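PDB 4C8Y: CRISPR-associated protein Cas6 C-terminal domain-containing protein from Thermus thermophilus HB8, which binds CRISPR RNA and probably cleaves it, acting as a Cas6-type endoribonuclease in the processing of CRISPR transcripts. Local coordinates for residues L7-L12 with R62-V67. Numbering follows the deposited sequence.
Sequences LAALVL and RVSLLV
Arg62 bends at chi3 (-105°), and its chain runs diagonally across from its pair partner Val11 to Ala9. NH2 of Arg62 lies 3.3 Å from CB of Ala9, which meets the group obliquely. Ser64 sets OG beside its own backbone N (chi1 -52°). The hydroxyl oxygen sits over one face of the Arg62 guanidinium, offset toward the rim, and OG of Ser64 touches CB of Ala9 at 3.6 Å. At the root of the arginine, CG2 of Val11 crosses CB of Arg62 obliquely at 4.0 Å. NE of the buried guanidinium bonds to the Trp104 carbonyl and NH2 to that of Phe223, whose ring also makes a cation-pi contact. The two segments are the first and third strands of a ferredoxin-like βαββαβ fold, as in RAMP proteins, antiparallel neighbours at its centre. Strand 91-109 flanks 7-12 on its other edge. Ala8 with Leu65 and Leu10 with Val63, on the face away from Arg62, are hydrogen-bonded pairs, each bonded both ways; N of Leu65 to O of Ala8 is shortest, 2.7 Å. Where strand 58-65 ends, CD2 of Leu66 approaches CD2 of Leu7 at 4.5 Å, and both leucines touch Tyr224 of helix 209-225.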
loop_
_atom_site.group_PDB
_atom_site.type_symbol
_atom_site.label_atom_id
_atom_site.label_comp_id
_atom_site.label_asym_id
_atom_site.label_seq_id
_atom_site.Cartn_x
_atom_site.Cartn_y
_atom_site.Cartn_z
ATOM N N LEU A 7 30.589 -1.752 1.359
ATOM C CA LEU A 7 29.418 -1.271 0.644
ATOM C C LEU A 7 29.645 0.185 0.433
ATOM O O LEU A 7 30.076 0.871 1.366
ATOM C CB LEU A 7 28.165 -1.397 1.496
ATOM C CG LEU A 7 27.527 -2.772 1.474
ATOM C CD1 LEU A 7 28.223 -3.602 2.522
ATOM C CD2 LEU A 7 26.025 -2.707 1.712
ATOM N N ALA A 8 29.340 0.672 -0.763
ATOM C CA ALA A 8 29.543 2.091 -1.027
ATOM C C ALA A 8 28.439 2.688 -1.873
ATOM O O ALA A 8 27.963 2.069 -2.808
ATOM C CB ALA A 8 30.900 2.315 -1.684
ATOM N N ALA A 9 28.025 3.894 -1.510
ATOM C CA ALA A 9 27.106 4.681 -2.311
ATOM C C ALA A 9 27.753 6.035 -2.486
ATOM O O ALA A 9 27.940 6.779 -1.512
ATOM C CB ALA A 9 25.754 4.814 -1.623
ATOM N N LEU A 10 28.120 6.334 -3.728
ATOM C CA LEU A 10 28.799 7.579 -4.053
ATOM C C LEU A 10 27.859 8.486 -4.807
ATOM O O LEU A 10 27.169 8.055 -5.731
ATOM C CB LEU A 10 30.042 7.319 -4.903
ATOM C CG LEU A 10 31.076 6.362 -4.306
ATOM C CD1 LEU A 10 32.305 6.316 -5.193
ATOM C CD2 LEU A 10 31.452 6.761 -2.882
ATOM N N VAL A 11 27.846 9.752 -4.408
ATOM C CA VAL A 11 26.947 10.736 -4.990
ATOM C C VAL A 11 27.723 11.683 -5.896
ATOM O O VAL A 11 28.728 12.263 -5.491
ATOM C CB VAL A 11 26.215 11.530 -3.885
ATOM C CG1 VAL A 11 25.427 12.705 -4.465
ATOM C CG2 VAL A 11 25.288 10.606 -3.108
ATOM N N LEU A 12 27.257 11.805 -7.133
ATOM C CA LEU A 12 27.763 12.800 -8.064
ATOM C C LEU A 12 26.926 14.067 -7.962
ATOM O O LEU A 12 25.736 14.066 -8.309
ATOM C CB LEU A 12 27.702 12.267 -9.495
ATOM C CG LEU A 12 28.825 11.335 -9.956
ATOM C CD1 LEU A 12 29.266 10.376 -8.862
ATOM C CD2 LEU A 12 28.362 10.565 -11.181
ATOM N N ARG A 62 23.585 9.092 -8.105
ATOM C CA ARG A 62 24.251 8.244 -7.134
ATOM C C ARG A 62 24.471 6.838 -7.671
ATOM O O ARG A 62 23.617 6.270 -8.366
ATOM C CB ARG A 62 23.470 8.260 -5.813
ATOM C CG ARG A 62 22.909 6.936 -5.341
ATOM C CD ARG A 62 21.878 7.165 -4.239
ATOM N NE ARG A 62 22.381 6.826 -2.911
ATOM C CZ ARG A 62 22.076 5.716 -2.241
ATOM N NH1 ARG A 62 21.258 4.809 -2.760
ATOM N NH2 ARG A 62 22.591 5.515 -1.038
ATOM N N VAL A 63 25.652 6.312 -7.356
ATOM C CA VAL A 63 26.063 4.971 -7.751
ATOM C C VAL A 63 26.359 4.163 -6.500
ATOM O O VAL A 63 27.280 4.489 -5.746
ATOM C CB VAL A 63 27.330 5.008 -8.625
ATOM C CG1 VAL A 63 27.753 3.597 -9.022
ATOM C CG2 VAL A 63 27.105 5.874 -9.853
ATOM N N SER A 64 25.567 3.116 -6.285
ATOM C CA SER A 64 25.761 2.213 -5.161
ATOM C C SER A 64 26.344 0.896 -5.644
ATOM O O SER A 64 25.851 0.292 -6.601
ATOM C CB SER A 64 24.449 1.941 -4.428
ATOM O OG SER A 64 23.792 3.144 -4.087
ATOM N N LEU A 65 27.384 0.468 -4.938
ATOM C CA LEU A 65 28.166 -0.710 -5.254
ATOM C C LEU A 65 28.123 -1.633 -4.043
ATOM O O LEU A 65 28.438 -1.223 -2.905
ATOM C CB LEU A 65 29.601 -0.297 -5.577
ATOM C CG LEU A 65 29.685 0.799 -6.643
ATOM C CD1 LEU A 65 31.079 1.375 -6.734
ATOM C CD2 LEU A 65 29.242 0.256 -7.997
ATOM N N LEU A 66 27.715 -2.873 -4.315
ATOM C CA LEU A 66 27.430 -3.872 -3.297
ATOM C C LEU A 66 28.510 -4.941 -3.255
ATOM O O LEU A 66 28.506 -5.794 -2.368
ATOM C CB LEU A 66 26.090 -4.542 -3.597
ATOM C CG LEU A 66 24.892 -3.607 -3.770
ATOM C CD1 LEU A 66 23.625 -4.426 -3.935
ATOM C CD2 LEU A 66 24.768 -2.649 -2.593
ATOM N N VAL A 67 29.418 -4.910 -4.229
ATOM C CA VAL A 67 30.557 -5.819 -4.226
ATOM C C VAL A 67 31.879 -5.073 -4.368
ATOM O O VAL A 67 31.995 -4.085 -5.090
ATOM C CB VAL A 67 30.449 -6.913 -5.319
ATOM C CG1 VAL A 67 29.108 -7.626 -5.227
ATOM C CG2 VAL A 67 30.656 -6.331 -6.709
#